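Local coordinates for carbohydrate binding protein (PDB 3HZB) that binds calcium ions through a βγ-crystallin domain and, as a longer multidomain protein, probably also binds carbohydrate, at residues I20-L25 / D55-A60; L41-G46 / N65-C70. All blocks are in the same frame, centred on the assembly; numbering follows the deposited sequence.

Contact 1 of 2, residues I20-L25 / D55-A60; sequences IGDYNL and DNFGGA
F57 brings the outer carbons of its ring obliquely up to strand 21-23: CZ comes within 3.5 Å of D22 CB, and CE2 sits 3.6 Å from the carbonyl O of Y23. N56 and F57 both have left-handed helical backbones, and F57 then sends CG away from its own carbonyl carbon (chi1 -37°), which swings the ring across to the strand. Its place is that of the second aromatic in the Y/F-x(4)-Y/F-x-G signature of βγ-crystallins; Y52, the first, packs edge-to-face with F57, and G59 ends the motif at the corner of the folded hairpin. D55 makes the polar half of the contact. Its OD1 accepts the backbone N of L25 at 2.7 Å in an almost straight bond (175°) and the N of N56, also at 2.7 Å; the two donors approach from opposite faces of the carboxylate, which limits its rotation. L25 opens helix 25-29, so the carboxylate faces the positive end of the helix dipole, an arrangement that probably favours its charged form. N24, at the N-cap position, contributes CB, 3.4 Å from D55 OD1. Strand 21-23 is one of the two edge strands of its sheet within the chain and pairs with strand 81-86, where R83 forms a salt bridge with D22 and S81 holds the backbone N of F57 through its OG, tying the hairpin to the same strand.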
loop_
_atom_site.group_PDB
_atom_site.type_symbol
_atom_site.label_atom_id
_atom_site.label_comp_id
_atom_site.label_asym_id
_atom_site.label_seq_id
_atom_site.Cartn_x
_atom_site.Cartn_y
_atom_site.Cartn_z
ATOM N N ILE B 20 -1.274 -9.390 12.929
ATOM C CA ILE B 20 -0.852 -8.709 14.149
ATOM C C ILE B 20 -0.010 -9.660 14.989
ATOM O O ILE B 20 -0.376 -10.820 15.177
ATOM C CB ILE B 20 -2.071 -8.251 14.978
ATOM C CG1 ILE B 20 -2.789 -7.106 14.259
ATOM C CG2 ILE B 20 -1.629 -7.824 16.372
ATOM C CD1 ILE B 20 -1.957 -5.843 14.131
ATOM N N GLY B 21 1.121 -9.174 15.488
ATOM C CA GLY B 21 1.970 -10.027 16.298
ATOM C C GLY B 21 3.452 -9.779 16.100
ATOM O O GLY B 21 3.852 -8.926 15.305
ATOM N N ASP B 22 4.269 -10.542 16.817
ATOM C CA ASP B 22 5.716 -10.391 16.738
ATOM C C ASP B 22 6.369 -11.569 16.030
ATOM O O ASP B 22 6.080 -12.726 16.330
ATOM C CB ASP B 22 6.297 -10.235 18.144
ATOM C CG ASP B 22 5.659 -9.089 18.911
ATOM O OD1 ASP B 22 5.437 -8.019 18.303
ATOM O OD2 ASP B 22 5.383 -9.255 20.121
ATOM N N TYR B 23 7.254 -11.258 15.091
ATOM C CA TYR B 23 7.935 -12.279 14.319
ATOM C C TYR B 23 9.452 -12.233 14.430
ATOM O O TYR B 23 10.097 -11.379 13.816
ATOM C CB TYR B 23 7.566 -12.163 12.834
ATOM C CG TYR B 23 6.110 -12.393 12.518
ATOM C CD1 TYR B 23 5.152 -11.416 12.794
ATOM C CD2 TYR B 23 5.683 -13.592 11.947
ATOM C CE1 TYR B 23 3.808 -11.625 12.508
ATOM C CE2 TYR B 23 4.339 -13.813 11.660
ATOM C CZ TYR B 23 3.409 -12.822 11.943
ATOM O OH TYR B 23 2.082 -13.031 11.657
ATOM N N ASN B 24 10.030 -13.129 15.226
ATOM C CA ASN B 24 11.481 -13.180 15.298
ATOM C C ASN B 24 11.900 -13.979 14.066
ATOM O O ASN B 24 11.042 -14.438 13.309
ATOM C CB ASN B 24 11.978 -13.828 16.607
ATOM C CG ASN B 24 11.397 -15.217 16.867
ATOM O OD1 ASN B 24 11.557 -15.758 17.964
ATOM N ND2 ASN B 24 10.740 -15.797 15.878
ATOM N N LEU B 25 13.200 -14.140 13.838
ATOM C CA LEU B 25 13.643 -14.870 12.656
ATOM C C LEU B 25 13.082 -16.294 12.611
ATOM O O LEU B 25 12.741 -16.799 11.547
ATOM C CB LEU B 25 15.172 -14.894 12.591
ATOM C CG LEU B 25 15.786 -15.516 11.331
ATOM C CD1 LEU B 25 15.231 -14.846 10.075
ATOM C CD2 LEU B 25 17.296 -15.360 11.392
ATOM N N ASP B 55 17.792 -9.936 14.859
ATOM C CA ASP B 55 16.770 -10.868 15.319
ATOM C C ASP B 55 16.306 -10.442 16.709
ATOM O O ASP B 55 16.965 -9.648 17.381
ATOM C CB ASP B 55 17.337 -12.293 15.363
ATOM C CG ASP B 55 16.266 -13.352 15.582
ATOM O OD1 ASP B 55 15.066 -13.033 15.471
ATOM O OD2 ASP B 55 16.631 -14.519 15.851
ATOM N N ASN B 56 15.160 -10.963 17.123
ATOM C CA ASN B 56 14.610 -10.657 18.430
ATOM C C ASN B 56 14.400 -9.164 18.650
ATOM O O ASN B 56 14.562 -8.654 19.763
ATOM C CB ASN B 56 15.513 -11.251 19.511
ATOM C CG ASN B 56 15.687 -12.745 19.344
ATOM O OD1 ASN B 56 14.705 -13.477 19.204
ATOM N ND2 ASN B 56 16.932 -13.208 19.352
ATOM N N PHE B 57 14.049 -8.476 17.566
ATOM C CA PHE B 57 13.743 -7.053 17.588
ATOM C C PHE B 57 14.890 -6.174 18.075
ATOM O O PHE B 57 14.679 -5.160 18.750
ATOM C CB PHE B 57 12.481 -6.863 18.429
ATOM C CG PHE B 57 11.484 -7.979 18.243
ATOM C CD1 PHE B 57 11.117 -8.794 19.308
ATOM C CD2 PHE B 57 10.987 -8.274 16.973
ATOM C CE1 PHE B 57 10.275 -9.893 19.113
ATOM C CE2 PHE B 57 10.147 -9.368 16.769
ATOM C CZ PHE B 57 9.791 -10.181 17.841
ATOM N N GLY B 58 16.108 -6.564 17.713
ATOM C CA GLY B 58 17.277 -5.804 18.111
ATOM C C GLY B 58 17.777 -4.902 17.002
ATOM O O GLY B 58 17.360 -5.040 15.850
ATOM N N GLY B 59 18.669 -3.975 17.344
ATOM C CA GLY B 59 19.214 -3.064 16.354
ATOM C C GLY B 59 18.264 -1.966 15.900
ATOM O O GLY B 59 17.219 -1.736 16.515
ATOM N N ALA B 60 18.628 -1.294 14.812
ATOM C CA ALA B 60 17.825 -0.208 14.259
ATOM C C ALA B 60 16.440 -0.669 13.806
ATOM O O ALA B 60 16.231 -1.846 13.507
ATOM C CB ALA B 60 18.565 0.434 13.092
#

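Contact 2 of 2, residues L41-G46 / N65-C70; sequences LRITQG and NSDNSC. With CA (calcium ion), chain K.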
loop_
_atom_site.group_PDB
_atom_site.type_symbol
_atom_site.label_atom_id
_atom_site.label_comp_id
_atom_site.label_asym_id
_atom_site.label_seq_id
_atom_site.Cartn_x
_atom_site.Cartn_y
_atom_site.Cartn_z
ATOM N N LEU B 41 7.136 -4.889 0.542
ATOM C CA LEU B 41 6.034 -5.247 1.425
ATOM C C LEU B 41 4.733 -4.565 1.059
ATOM O O LEU B 41 4.718 -3.403 0.669
ATOM C CB LEU B 41 6.328 -4.850 2.874
ATOM C CG LEU B 41 7.603 -5.198 3.631
ATOM C CD1 LEU B 41 8.746 -4.295 3.190
ATOM C CD2 LEU B 41 7.334 -4.995 5.118
ATOM N N ARG B 42 3.637 -5.299 1.199
ATOM C CA ARG B 42 2.321 -4.729 0.967
ATOM C C ARG B 42 1.765 -4.580 2.373
ATOM O O ARG B 42 1.885 -5.490 3.195
ATOM C CB ARG B 42 1.423 -5.673 0.169
ATOM C CG ARG B 42 1.658 -5.675 -1.332
ATOM C CD ARG B 42 0.690 -6.634 -2.002
ATOM N NE ARG B 42 0.959 -6.807 -3.427
ATOM C CZ ARG B 42 0.557 -5.971 -4.379
ATOM N NH1 ARG B 42 -0.144 -4.886 -4.070
ATOM N NH2 ARG B 42 0.859 -6.223 -5.647
ATOM N N ILE B 43 1.181 -3.430 2.669
ATOM C CA ILE B 43 0.617 -3.242 3.992
ATOM C C ILE B 43 -0.798 -2.696 3.928
ATOM O O ILE B 43 -1.055 -1.620 3.379
ATOM C CB ILE B 43 1.544 -2.360 4.867
ATOM C CG1 ILE B 43 0.719 -1.485 5.801
ATOM C CG2 ILE B 43 2.509 -1.589 3.997
ATOM C CD1 ILE B 43 1.561 -0.696 6.738
ATOM N N THR B 44 -1.725 -3.481 4.468
ATOM C CA THR B 44 -3.130 -3.115 4.475
ATOM C C THR B 44 -3.389 -1.921 5.379
ATOM O O THR B 44 -2.887 -1.842 6.503
ATOM C CB THR B 44 -4.005 -4.307 4.925
ATOM O OG1 THR B 44 -3.864 -5.377 3.980
ATOM C CG2 THR B 44 -5.474 -3.897 5.006
ATOM N N GLN B 45 -4.172 -0.983 4.863
ATOM C CA GLN B 45 -4.526 0.215 5.604
ATOM C C GLN B 45 -5.011 -0.172 6.996
ATOM O O GLN B 45 -5.777 -1.128 7.155
ATOM C CB GLN B 45 -5.636 0.956 4.867
ATOM C CG GLN B 45 -5.901 2.356 5.366
ATOM C CD GLN B 45 -7.111 2.960 4.691
ATOM O OE1 GLN B 45 -7.328 2.758 3.494
ATOM N NE2 GLN B 45 -7.904 3.709 5.448
ATOM N N GLY B 46 -4.557 0.570 7.999
ATOM C CA GLY B 46 -4.963 0.293 9.367
ATOM C C GLY B 46 -3.952 -0.543 10.123
ATOM O O GLY B 46 -4.107 -0.787 11.319
ATOM N N ASN B 65 4.408 1.882 6.824
ATOM C CA ASN B 65 2.969 2.051 7.003
ATOM C C ASN B 65 2.177 2.189 5.705
ATOM O O ASN B 65 1.012 2.586 5.722
ATOM C CB ASN B 65 2.690 3.249 7.912
ATOM C CG ASN B 65 3.520 4.454 7.549
ATOM O OD1 ASN B 65 3.665 4.784 6.375
ATOM N ND2 ASN B 65 4.065 5.125 8.557
ATOM N N SER B 66 2.818 1.852 4.591
ATOM C CA SER B 66 2.194 1.895 3.270
ATOM C C SER B 66 3.068 1.020 2.377
ATOM O O SER B 66 4.252 0.833 2.666
ATOM C CB SER B 66 2.138 3.331 2.733
ATOM O OG SER B 66 3.436 3.879 2.575
ATOM N N ASP B 67 2.490 0.465 1.315
ATOM C CA ASP B 67 3.240 -0.405 0.411
ATOM C C ASP B 67 4.598 0.184 0.045
ATOM O O ASP B 67 4.699 1.366 -0.296
ATOM C CB ASP B 67 2.457 -0.656 -0.887
ATOM C CG ASP B 67 1.141 -1.360 -0.654
ATOM O OD1 ASP B 67 0.970 -1.971 0.420
ATOM O OD2 ASP B 67 0.276 -1.315 -1.558
ATOM N N ASN B 68 5.636 -0.644 0.120
ATOM C CA ASN B 68 6.990 -0.224 -0.231
ATOM C C ASN B 68 7.460 -1.227 -1.278
ATOM O O ASN B 68 7.688 -2.396 -0.973
ATOM C CB ASN B 68 7.908 -0.274 0.990
ATOM C CG ASN B 68 9.253 0.375 0.733
ATOM O OD1 ASN B 68 9.945 0.036 -0.227
ATOM N ND2 ASN B 68 9.631 1.312 1.593
ATOM N N SER B 69 7.597 -0.761 -2.514
ATOM C CA SER B 69 7.986 -1.627 -3.620
ATOM C C SER B 69 9.453 -2.039 -3.675
ATOM O O SER B 69 9.809 -2.934 -4.436
ATOM C CB SER B 69 7.611 -0.962 -4.946
ATOM O OG SER B 69 8.319 0.256 -5.102
ATOM N N CYS B 70 10.306 -1.400 -2.885
ATOM C CA CYS B 70 11.724 -1.748 -2.908
ATOM C C CYS B 70 12.445 -1.040 -1.773
ATOM O O CYS B 70 12.705 0.162 -1.848
ATOM C CB CYS B 70 12.323 -1.328 -4.251
ATOM S SG CYS B 70 13.764 -2.263 -4.879
HETATM CA CA CA K . -1.862 -1.420 0.651
HETATM O O HOH W 1 -1.233 -3.573 -1.756
HETATM O O HOH W 2 -2.394 -4.210 1.096
#
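The carboxylate of D67 lies against the backbone of strand 40-43, its OD1 3.1 Å from R42 CA. With CG turned away from the D67 carbonyl carbon (chi1 -62°), OD1 reaches the backbone N of I43 at 2.7 Å, and the N-H arrives nearly along the C-O axis. The same oxygen and the carbonyl O of I43 each stand 2.9 Å from a calcium ion, long for calcium-oxygen bonds; a water, together with I43 O and D67 OD1 of the second subunit, completes the set of ligands, so the ion lies between two copies of the domain. OD2 receives a bond from another water, which in turn accepts from R42 NH1 and bridges the opposite charges; the R42 guanidinium also has N65 of the second subunit as a partner. In the βγ-crystallin Greek key, this part of the second motif crosses to the sheet of the first: L41 and N68 form an antiparallel hydrogen-bonded pair, with L41 N to N68 O and N68 N to L41 O both 3.0 Å, at the edge of sheet 15-18/3-6/40-43. Beyond this bridge N68 OD1 takes the N of C70 in an Asx turn, leading to the disulfide between C70 and C9.

Contacts 1 and 2 lie on opposite sides of the chain's centre, about 18 Å apart between centres, and show two sides of the exchange between Greek key motifs. Strand 21-23 leaves the first motif's sheet for the edge beside 81-86, while 65-70 leaves the second for the edge beside 40-43. Contact 1 is a surface contact of a hairpin on the exchanged strand 21-23, built from an aromatic ring and one carboxylate bonded to a helix start. Contact 2 is partly buried and relies on backbone pairing and a metal-bound carboxylate at the subunit interface. Each turns an aspartate oxygen to a backbone N-H, but only contact 2 supplies calcium ligands.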